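Alpha/beta hydrolase fold protein (Sphaerobacter thermophilus, PDB 3R0V) probably acts as a hydrolase of the alpha/beta hydrolase fold, and holds a molecule of D-malate in its pocket in the crystal. Local coordinates at residues P120-V130 / M192-F202; R147-M155 / W175-L185. All coordinates share one frame; numbering follows the deposited sequence. Where two conformers were deposited one is given.

Interaction 1: P120-V130 / M192-F202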
loop_
_atom_site.group_PDB
_atom_site.type_symbol
_atom_site.label_atom_id
_atom_site.label_comp_id
_atom_site.label_asym_id
_atom_site.label_seq_id
_atom_site.Cartn_x
_atom_site.Cartn_y
_atom_site.Cartn_z
ATOM N N PRO A 120 0.633 -1.580 7.774
ATOM C CA PRO A 120 -0.219 -2.134 8.840
ATOM C C PRO A 120 0.324 -3.401 9.500
ATOM O O PRO A 120 -0.411 -4.380 9.672
ATOM C CB PRO A 120 -1.546 -2.420 8.116
ATOM C CG PRO A 120 -1.122 -2.703 6.678
ATOM C CD PRO A 120 0.069 -1.804 6.426
ATOM N N TYR A 121 1.604 -3.398 9.842
ATOM C CA TYR A 121 2.158 -4.474 10.659
ATOM C C TYR A 121 1.699 -4.251 12.094
ATOM O O TYR A 121 1.186 -3.192 12.433
ATOM C CB TYR A 121 3.688 -4.514 10.589
ATOM C CG TYR A 121 4.198 -4.918 9.236
ATOM C CD1 TYR A 121 4.282 -6.257 8.893
ATOM C CD2 TYR A 121 4.571 -3.964 8.289
ATOM C CE1 TYR A 121 4.733 -6.647 7.641
ATOM C CE2 TYR A 121 5.029 -4.344 7.044
ATOM C CZ TYR A 121 5.102 -5.685 6.728
ATOM O OH TYR A 121 5.544 -6.047 5.471
ATOM N N ALA A 122 1.880 -5.265 12.932
ATOM C CA ALA A 122 1.509 -5.183 14.337
ATOM C C ALA A 122 2.717 -5.520 15.188
ATOM O O ALA A 122 3.405 -6.507 14.916
ATOM C CB ALA A 122 0.378 -6.161 14.631
ATOM N N VAL A 123 2.984 -4.719 16.218
ATOM C CA VAL A 123 4.108 -4.997 17.106
ATOM C C VAL A 123 3.735 -5.088 18.583
ATOM O O VAL A 123 4.603 -5.303 19.419
ATOM C CB VAL A 123 5.218 -3.947 16.960
ATOM C CG1 VAL A 123 5.748 -3.952 15.532
ATOM C CG2 VAL A 123 4.698 -2.556 17.352
ATOM N N ASP A 124 2.458 -4.912 18.905
ATOM C CA ASP A 124 2.034 -4.925 20.306
ATOM C C ASP A 124 0.537 -5.204 20.430
ATOM O O ASP A 124 -0.190 -5.218 19.432
ATOM C CB ASP A 124 2.392 -3.596 20.978
ATOM C CG ASP A 124 1.508 -2.448 20.522
ATOM O OD1 ASP A 124 1.691 -1.940 19.391
ATOM O OD2 ASP A 124 0.622 -2.024 21.303
ATOM N N ASP A 125 0.081 -5.409 21.661
ATOM C CA ASP A 125 -1.300 -5.800 21.911
ATOM C C ASP A 125 -2.327 -4.675 21.765
ATOM O O ASP A 125 -3.527 -4.936 21.846
ATOM C CB ASP A 125 -1.444 -6.408 23.312
ATOM C CG ASP A 125 -0.886 -7.823 23.420
ATOM O OD1 ASP A 125 -0.422 -8.409 22.424
ATOM O OD2 ASP A 125 -0.955 -8.371 24.543
ATOM N N SER A 126 -1.889 -3.440 21.533
ATOM C CA SER A 126 -2.852 -2.345 21.356
ATOM C C SER A 126 -3.641 -2.487 20.053
ATOM O O SER A 126 -4.657 -1.831 19.869
ATOM C CB SER A 126 -2.188 -0.967 21.436
ATOM O OG SER A 126 -1.400 -0.705 20.288
ATOM N N ARG A 127 -3.167 -3.340 19.150
ATOM C CA ARG A 127 -3.960 -3.707 17.981
ATOM C C ARG A 127 -4.909 -4.833 18.357
ATOM O O ARG A 127 -4.486 -5.824 18.947
ATOM C CB ARG A 127 -3.075 -4.159 16.827
ATOM C CG ARG A 127 -3.885 -4.479 15.587
ATOM C CD ARG A 127 -3.011 -4.786 14.414
ATOM N NE ARG A 127 -3.795 -5.064 13.219
ATOM C CZ ARG A 127 -3.269 -5.183 12.005
ATOM N NH1 ARG A 127 -1.955 -5.032 11.829
ATOM N NH2 ARG A 127 -4.042 -5.446 10.972
ATOM N N PRO A 128 -6.194 -4.696 18.012
ATOM C CA PRO A 128 -7.148 -5.780 18.278
ATOM C C PRO A 128 -6.690 -7.079 17.600
ATOM O O PRO A 128 -6.154 -7.017 16.508
ATOM C CB PRO A 128 -8.442 -5.274 17.628
ATOM C CG PRO A 128 -8.272 -3.803 17.508
ATOM C CD PRO A 128 -6.813 -3.552 17.320
ATOM N N PRO A 129 -6.877 -8.238 18.250
ATOM C CA PRO A 129 -6.502 -9.485 17.573
ATOM C C PRO A 129 -7.326 -9.708 16.307
ATOM O O PRO A 129 -8.522 -9.414 16.284
ATOM C CB PRO A 129 -6.812 -10.569 18.617
ATOM C CG PRO A 129 -7.689 -9.911 19.626
ATOM C CD PRO A 129 -7.353 -8.463 19.624
ATOM N N VAL A 130 -6.679 -10.189 15.256
ATOM C CA VAL A 130 -7.371 -10.573 14.036
ATOM C C VAL A 130 -7.986 -11.939 14.303
ATOM O O VAL A 130 -7.330 -12.801 14.881
ATOM C CB VAL A 130 -6.379 -10.673 12.867
ATOM C CG1 VAL A 130 -7.058 -11.225 11.624
ATOM C CG2 VAL A 130 -5.734 -9.313 12.584
HETATM N N MSE A 192 0.764 -9.188 3.671
HETATM C CA MSE A 192 0.996 -8.825 5.062
HETATM C C MSE A 192 1.331 -10.004 5.978
HETATM O O MSE A 192 1.732 -9.802 7.116
HETATM C CB MSE A 192 -0.209 -8.028 5.608
HETATM C CG MSE A 192 -0.397 -6.682 4.899
HETATM SE SE MSE A 192 1.172 -5.526 5.014
HETATM C CE MSE A 192 1.362 -5.607 6.940
ATOM N N GLY A 193 1.160 -11.226 5.486
ATOM C CA GLY A 193 1.440 -12.408 6.289
ATOM C C GLY A 193 0.503 -12.442 7.480
ATOM O O GLY A 193 -0.711 -12.363 7.305
ATOM N N ASP A 194 1.053 -12.547 8.689
ATOM C CA ASP A 194 0.234 -12.479 9.905
ATOM C C ASP A 194 0.427 -11.139 10.625
ATOM O O ASP A 194 0.163 -11.007 11.831
ATOM C CB ASP A 194 0.573 -13.628 10.854
ATOM C CG ASP A 194 2.024 -13.606 11.305
ATOM O OD1 ASP A 194 2.762 -12.654 10.940
ATOM O OD2 ASP A 194 2.424 -14.534 12.037
ATOM N N ASN A 195 0.894 -10.163 9.857
ATOM C CA ASN A 195 1.156 -8.802 10.319
ATOM C C ASN A 195 2.406 -8.631 11.154
ATOM O O ASN A 195 2.695 -7.533 11.600
ATOM C CB ASN A 195 -0.041 -8.206 11.057
ATOM C CG ASN A 195 -1.283 -8.176 10.206
ATOM O OD1 ASN A 195 -1.222 -7.945 8.996
ATOM N ND2 ASN A 195 -2.421 -8.427 10.830
ATOM N N THR A 196 3.157 -9.700 11.365
ATOM C CA THR A 196 4.424 -9.535 12.048
ATOM C C THR A 196 5.502 -9.022 11.084
ATOM O O THR A 196 5.510 -9.350 9.887
ATOM C CB THR A 196 4.862 -10.815 12.801
ATOM O OG1 THR A 196 5.092 -11.867 11.870
ATOM C CG2 THR A 196 3.785 -11.248 13.792
ATOM N N ILE A 197 6.395 -8.189 11.601
ATOM C CA ILE A 197 7.448 -7.629 10.760
ATOM C C ILE A 197 8.561 -8.644 10.497
ATOM O O ILE A 197 9.082 -9.244 11.431
ATOM C CB ILE A 197 8.077 -6.389 11.412
ATOM C CG1 ILE A 197 7.020 -5.306 11.630
ATOM C CG2 ILE A 197 9.237 -5.869 10.546
ATOM C CD1 ILE A 197 7.524 -4.121 12.392
ATOM N N PRO A 198 8.930 -8.840 9.219
ATOM C CA PRO A 198 10.117 -9.659 8.927
ATOM C C PRO A 198 11.386 -8.856 9.197
ATOM O O PRO A 198 12.047 -8.348 8.290
ATOM C CB PRO A 198 9.968 -9.993 7.437
ATOM C CG PRO A 198 9.134 -8.894 6.877
ATOM C CD PRO A 198 8.236 -8.398 7.996
ATOM N N THR A 199 11.697 -8.726 10.479
ATOM C CA THR A 199 12.763 -7.858 10.950
ATOM C C THR A 199 14.113 -8.100 10.286
ATOM O O THR A 199 14.780 -7.144 9.872
ATOM C CB THR A 199 12.922 -7.999 12.467
ATOM O OG1 THR A 199 11.720 -7.558 13.099
ATOM C CG2 THR A 199 14.108 -7.180 12.969
ATOM N N ALA A 200 14.510 -9.367 10.188
ATOM C CA ALA A 200 15.790 -9.725 9.581
ATOM C C ALA A 200 15.892 -9.154 8.174
ATOM O O ALA A 200 16.912 -8.557 7.808
ATOM C CB ALA A 200 15.961 -11.228 9.553
ATOM N N ARG A 201 14.833 -9.319 7.391
ATOM C CA ARG A 201 14.825 -8.815 6.020
ATOM C C ARG A 201 14.827 -7.298 5.942
ATOM O O ARG A 201 15.580 -6.707 5.166
ATOM C CB ARG A 201 13.617 -9.341 5.265
ATOM C CG ARG A 201 13.595 -10.846 5.148
ATOM C CD ARG A 201 12.587 -11.254 4.104
ATOM N NE ARG A 201 13.073 -10.932 2.767
ATOM C CZ ARG A 201 12.282 -10.699 1.727
ATOM N NH1 ARG A 201 10.966 -10.741 1.877
ATOM N NH2 ARG A 201 12.805 -10.420 0.535
ATOM N N PHE A 202 13.982 -6.652 6.739
ATOM C CA PHE A 202 13.878 -5.208 6.650
ATOM C C PHE A 202 15.122 -4.511 7.202
ATOM O O PHE A 202 15.481 -3.433 6.734
ATOM C CB PHE A 202 12.588 -4.697 7.313
ATOM C CG PHE A 202 11.310 -5.117 6.600
ATOM C CD1 PHE A 202 11.345 -5.811 5.390
ATOM C CD2 PHE A 202 10.070 -4.781 7.137
ATOM C CE1 PHE A 202 10.163 -6.185 4.749
ATOM C CE2 PHE A 202 8.896 -5.137 6.496
ATOM C CZ PHE A 202 8.939 -5.835 5.308
HETATM O O HOH W 1 -2.749 -5.789 8.350
HETATM O O HOH W 2 5.963 -7.601 14.446
#
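Y121 meets M192, a selenomethionine, with the face of its ring: the methyl CE of M192 sits almost on the ring axis, 3.5 Å from the centroid, in a CH-pi contact. The M192 chain is bent at both outer torsions (chi2 -58°, chi3 -53°), which folds CE back over the ring, with SE farther above the same face in a Met-aromatic contact. From the other side F202 points its edge at the ring in an offset edge-to-face pair, centroids 5.8 Å apart, and F202 CZ lies 3.4 Å from Y121 OH. I197 CG1 packs on Y121 CB at 3.6 Å. Shortening Y121 to an alanine is likely to open a gap here and leave M192 CE and the F202 edge without the ring between them. This tight, buried part lies beside the pocket, since P120 touches the bound D-malate and M192 packs on S96.

A buried polar patch adjoins it. The N195 amide lies over one face of the R127 guanidinium, the two planes nearly parallel; N195 ND2 instead bonds to a bound glycerol, probably from the crystallisation liquor. R127 NH1 gives a 2.7 Å bond to P120 O from above the carbonyl plane, and a water joins P120 O, R127 NH2 and N195 OD1. R127 NH2 also reaches G158 O, and W220 makes a cation-pi contact with R127.

Toward solvent, where A122 and V123 face N195 to I197, the fit is looser. A single direct hydrogen bond joins the loops, from A122 N to N195 O (2.8 Å, 164°), and a second water links A122 O to I197 N. The chemistry implies that apolar burial around one aromatic ring joins the loops beside the pocket, whereas toward solvent they rely on one direct bond and on water.

Interaction 2: R147-M155 / W175-L185. With MLT (D-malate), chain F.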
loop_
_atom_site.group_PDB
_atom_site.type_symbol
_atom_site.label_atom_id
_atom_site.label_comp_id
_atom_site.label_asym_id
_atom_site.label_seq_id
_atom_site.Cartn_x
_atom_site.Cartn_y
_atom_site.Cartn_z
ATOM N N ARG A 147 -19.650 -8.861 -1.466
ATOM C CA ARG A 147 -18.445 -8.044 -1.612
ATOM C C ARG A 147 -18.392 -6.904 -0.619
ATOM O O ARG A 147 -17.338 -6.603 -0.037
ATOM C CB ARG A 147 -18.355 -7.490 -3.033
ATOM C CG ARG A 147 -17.954 -8.540 -4.019
ATOM C CD ARG A 147 -17.993 -8.057 -5.448
ATOM N NE ARG A 147 -17.372 -9.074 -6.281
ATOM C CZ ARG A 147 -16.113 -9.028 -6.699
ATOM N NH1 ARG A 147 -15.336 -7.992 -6.396
ATOM N NH2 ARG A 147 -15.634 -10.021 -7.435
ATOM N N GLY A 148 -19.535 -6.257 -0.418
ATOM C CA GLY A 148 -19.632 -5.208 0.573
ATOM C C GLY A 148 -19.325 -5.745 1.963
ATOM O O GLY A 148 -18.565 -5.132 2.721
ATOM N N ASP A 149 -19.889 -6.906 2.289
ATOM C CA ASP A 149 -19.647 -7.490 3.602
ATOM C C ASP A 149 -18.181 -7.901 3.755
ATOM O O ASP A 149 -17.639 -7.824 4.855
ATOM C CB ASP A 149 -20.573 -8.678 3.857
ATOM C CG ASP A 149 -22.031 -8.270 3.986
ATOM O OD1 ASP A 149 -22.320 -7.060 4.049
ATOM O OD2 ASP A 149 -22.892 -9.178 4.043
ATOM N N ALA A 150 -17.546 -8.327 2.663
ATOM C CA ALA A 150 -16.112 -8.633 2.695
ATOM C C ALA A 150 -15.281 -7.391 3.011
ATOM O O ALA A 150 -14.360 -7.442 3.819
ATOM C CB ALA A 150 -15.660 -9.257 1.377
ATOM N N VAL A 151 -15.621 -6.265 2.394
ATOM C CA VAL A 151 -14.935 -5.014 2.704
ATOM C C VAL A 151 -15.153 -4.618 4.164
ATOM O O VAL A 151 -14.206 -4.247 4.850
ATOM C CB VAL A 151 -15.400 -3.868 1.785
ATOM C CG1 VAL A 151 -14.717 -2.558 2.186
ATOM C CG2 VAL A 151 -15.093 -4.205 0.324
ATOM N N THR A 152 -16.397 -4.694 4.634
ATOM C CA THR A 152 -16.703 -4.371 6.019
ATOM C C THR A 152 -15.910 -5.250 6.987
ATOM O O THR A 152 -15.388 -4.770 7.994
ATOM C CB THR A 152 -18.200 -4.545 6.272
ATOM O OG1 THR A 152 -18.910 -3.635 5.427
ATOM C CG2 THR A 152 -18.538 -4.244 7.729
ATOM N N TYR A 153 -15.804 -6.531 6.656
ATOM C CA TYR A 153 -15.089 -7.492 7.481
ATOM C C TYR A 153 -13.599 -7.167 7.497
ATOM O O TYR A 153 -12.979 -7.137 8.556
ATOM C CB TYR A 153 -15.349 -8.919 6.986
ATOM C CG TYR A 153 -14.731 -9.999 7.839
ATOM C CD1 TYR A 153 -15.219 -10.280 9.107
ATOM C CD2 TYR A 153 -13.673 -10.758 7.355
ATOM C CE1 TYR A 153 -14.655 -11.287 9.884
ATOM C CE2 TYR A 153 -13.109 -11.767 8.116
ATOM C CZ TYR A 153 -13.597 -12.017 9.378
ATOM O OH TYR A 153 -13.044 -13.015 10.144
ATOM N N PHE A 154 -13.028 -6.928 6.320
ATOM C CA PHE A 154 -11.629 -6.505 6.252
ATOM C C PHE A 154 -11.383 -5.267 7.127
ATOM O O PHE A 154 -10.446 -5.229 7.930
ATOM C CB PHE A 154 -11.230 -6.192 4.808
ATOM C CG PHE A 154 -10.002 -5.319 4.699
ATOM C CD1 PHE A 154 -8.744 -5.827 4.973
ATOM C CD2 PHE A 154 -10.116 -3.989 4.347
ATOM C CE1 PHE A 154 -7.624 -5.016 4.878
ATOM C CE2 PHE A 154 -8.999 -3.177 4.261
ATOM C CZ PHE A 154 -7.766 -3.691 4.525
HETATM N N MSE A 155 -12.229 -4.253 6.994
HETATM C CA MSE A 155 -11.993 -3.024 7.731
HETATM C C MSE A 155 -12.139 -3.176 9.229
HETATM O O MSE A 155 -11.322 -2.659 9.979
HETATM C CB MSE A 155 -12.890 -1.917 7.220
HETATM C CG MSE A 155 -12.551 -1.581 5.806
HETATM SE SE MSE A 155 -13.436 0.002 5.213
HETATM C CE MSE A 155 -12.569 0.107 3.465
ATOM N N TRP A 175 -17.174 3.577 -2.054
ATOM C CA TRP A 175 -17.542 2.215 -1.683
ATOM C C TRP A 175 -17.729 1.254 -2.866
ATOM O O TRP A 175 -17.191 0.150 -2.837
ATOM C CB TRP A 175 -18.753 2.210 -0.749
ATOM C CG TRP A 175 -19.002 0.881 -0.088
ATOM C CD1 TRP A 175 -19.891 -0.074 -0.481
ATOM C CD2 TRP A 175 -18.360 0.376 1.088
ATOM N NE1 TRP A 175 -19.853 -1.141 0.384
ATOM C CE2 TRP A 175 -18.918 -0.893 1.355
ATOM C CE3 TRP A 175 -17.379 0.876 1.952
ATOM C CZ2 TRP A 175 -18.522 -1.675 2.442
ATOM C CZ3 TRP A 175 -16.983 0.091 3.042
ATOM C CH2 TRP A 175 -17.572 -1.167 3.278
ATOM N N PRO A 176 -18.482 1.653 -3.911
ATOM C CA PRO A 176 -18.625 0.709 -5.030
ATOM C C PRO A 176 -17.285 0.291 -5.655
ATOM O O PRO A 176 -17.137 -0.879 -6.026
ATOM C CB PRO A 176 -19.475 1.485 -6.041
ATOM C CG PRO A 176 -20.241 2.467 -5.215
ATOM C CD PRO A 176 -19.316 2.858 -4.089
ATOM N N GLY A 177 -16.328 1.213 -5.741
ATOM C CA GLY A 177 -15.016 0.887 -6.275
ATOM C C GLY A 177 -14.303 -0.150 -5.425
ATOM O O GLY A 177 -13.601 -1.017 -5.940
HETATM N N MSE A 178 -14.483 -0.063 -4.111
HETATM C CA MSE A 178 -13.878 -1.025 -3.205
HETATM C C MSE A 178 -14.530 -2.391 -3.361
HETATM O O MSE A 178 -13.847 -3.422 -3.433
HETATM C CB MSE A 178 -14.008 -0.543 -1.762
HETATM C CG MSE A 178 -13.191 0.689 -1.457
HETATM SE SE MSE A 178 -13.505 1.285 0.382
HETATM C CE MSE A 178 -11.837 2.244 0.636
ATOM N N GLU A 179 -15.855 -2.408 -3.425
ATOM C CA GLU A 179 -16.554 -3.664 -3.656
ATOM C C GLU A 179 -16.078 -4.324 -4.945
ATOM O O GLU A 179 -15.900 -5.546 -4.998
ATOM C CB GLU A 179 -18.068 -3.445 -3.728
ATOM C CG GLU A 179 -18.715 -3.105 -2.404
ATOM C CD GLU A 179 -20.196 -2.786 -2.540
ATOM O OE1 GLU A 179 -20.581 -2.141 -3.537
ATOM O OE2 GLU A 179 -20.974 -3.166 -1.641
ATOM N N ALA A 180 -15.875 -3.519 -5.983
ATOM C CA ALA A 180 -15.469 -4.064 -7.277
ATOM C C ALA A 180 -14.155 -4.840 -7.216
ATOM O O ALA A 180 -13.948 -5.785 -7.982
ATOM C CB ALA A 180 -15.386 -2.955 -8.326
ATOM N N VAL A 181 -13.262 -4.448 -6.311
ATOM C CA VAL A 181 -11.974 -5.130 -6.200
ATOM C C VAL A 181 -11.842 -5.932 -4.904
ATOM O O VAL A 181 -10.738 -6.320 -4.526
ATOM C CB VAL A 181 -10.771 -4.161 -6.362
ATOM C CG1 VAL A 181 -10.758 -3.572 -7.773
ATOM C CG2 VAL A 181 -10.814 -3.063 -5.329
ATOM N N ALA A 182 -12.966 -6.231 -4.254
ATOM C CA ALA A 182 -12.925 -6.996 -3.009
ATOM C C ALA A 182 -12.297 -8.382 -3.165
ATOM O O ALA A 182 -11.750 -8.935 -2.204
ATOM C CB ALA A 182 -14.319 -7.095 -2.403
ATOM N N HIS A 183 -12.367 -8.957 -4.365
ATOM C CA HIS A 183 -11.762 -10.273 -4.584
ATOM C C HIS A 183 -10.234 -10.250 -4.365
ATOM O O HIS A 183 -9.615 -11.309 -4.253
ATOM C CB HIS A 183 -12.064 -10.779 -5.999
ATOM C CG HIS A 183 -11.587 -9.856 -7.066
ATOM N ND1 HIS A 183 -12.251 -8.692 -7.384
ATOM C CD2 HIS A 183 -10.506 -9.912 -7.880
ATOM C CE1 HIS A 183 -11.595 -8.064 -8.347
ATOM N NE2 HIS A 183 -10.530 -8.783 -8.662
ATOM N N THR A 184 -9.621 -9.057 -4.332
ATOM C CA THR A 184 -8.173 -8.962 -4.076
ATOM C C THR A 184 -7.800 -8.851 -2.593
ATOM O O THR A 184 -6.623 -8.810 -2.249
ATOM C CB THR A 184 -7.504 -7.797 -4.854
ATOM O OG1 THR A 184 -7.992 -6.534 -4.392
ATOM C CG2 THR A 184 -7.757 -7.925 -6.358
ATOM N N LEU A 185 -8.791 -8.800 -1.710
ATOM C CA LEU A 185 -8.477 -8.724 -0.288
ATOM C C LEU A 185 -7.581 -9.875 0.200
ATOM O O LEU A 185 -6.696 -9.650 1.028
ATOM C CB LEU A 185 -9.751 -8.612 0.559
ATOM C CG LEU A 185 -10.438 -7.243 0.522
ATOM C CD1 LEU A 185 -11.877 -7.321 1.047
ATOM C CD2 LEU A 185 -9.635 -6.180 1.268
HETATM C C1 MLT F . -4.467 -1.474 4.082
HETATM O O1 MLT F . -3.970 -1.377 2.913
HETATM O O2 MLT F . -3.869 -2.034 5.000
HETATM C C2 MLT F . -5.818 -0.854 4.315
HETATM O O3 MLT F . -6.163 -0.021 3.227
HETATM C C3 MLT F . -5.833 -0.070 5.620
HETATM C C4 MLT F . -7.036 0.848 5.665
HETATM O O4 MLT F . -7.751 1.036 4.657
HETATM O O5 MLT F . -7.334 1.437 6.724
#
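F154 carries L185 on one face of its ring, the methyl CD2 offset toward the rim and 3.8 Å from the centroid in a CH-pi contact, while the ring edge faces D-malate, with CZ 3.4 Å from its C2. The indole of W175 is met mainly at its edge: G148 O, T152 OG1 and, in the conformer described, the selenium of the selenomethionine M155 lie near its plane. V151 CG1 comes obliquely, 3.4 Å from W175 CH2. These four residues form the hole into which W175 fits as a knob, its CG placed anti to the backbone N (chi1 -167°) to carry the six-membered ring across to helix 147-158. The indole nitrogen NE1 bonds weakly to E179 OE2 of its own helix.

Both segments belong to the helical cap that follows strand 111-117 of the alpha/beta hydrolase core and precedes strand 209-213. Helices 147-155 and 175-180 run nearly perpendicular here (96°), their axes approaching to 8.8 Å. G148 suits the crossing: its CA is 3.3 Å from E179 OE2, and a CB would collide with that oxygen. Farther along, V151 CG2 packs on A182 CB at 4.0 Å; beyond A182, L185 CD1 meets A150 and carries the contact to the pocket wall, where A32 also touches F154.

On the more exposed side R147, in one of its two conformers, reaches the backbone carbonyl of E179 with an extended chain. Its NH1 bonds to E179 O at 2.9 Å (162°), lying in the carbonyl plane, with the oxygen in the guanidinium plane; that oxygen also accepts from A182 N. In the same conformer NH1 meets the edge of the H183 ring in a weak bond to ND1, whereas H183 NE2 is held by G59 O.

In the fold
Both contacts border the D-malate pocket, one through P120 and the other through F154 and M155, with centres 22 Å apart; helix 185-192 runs between them, starting with L185 in interaction 2 and ending with M192 in interaction 1. Interaction 1 ties the loop leaving core strand 111-117 to the chain leaving the helical region, and so joins its beginning and end; interaction 2 lies within that region and packs helix against helix. Each is partly buried. On the inner side, a methyl over a tyrosine ring in interaction 1 corresponds to a tryptophan knob in interaction 2. Outside, the loops use water and a backbone bond, the helices an arginine bonded to a backbone carbonyl.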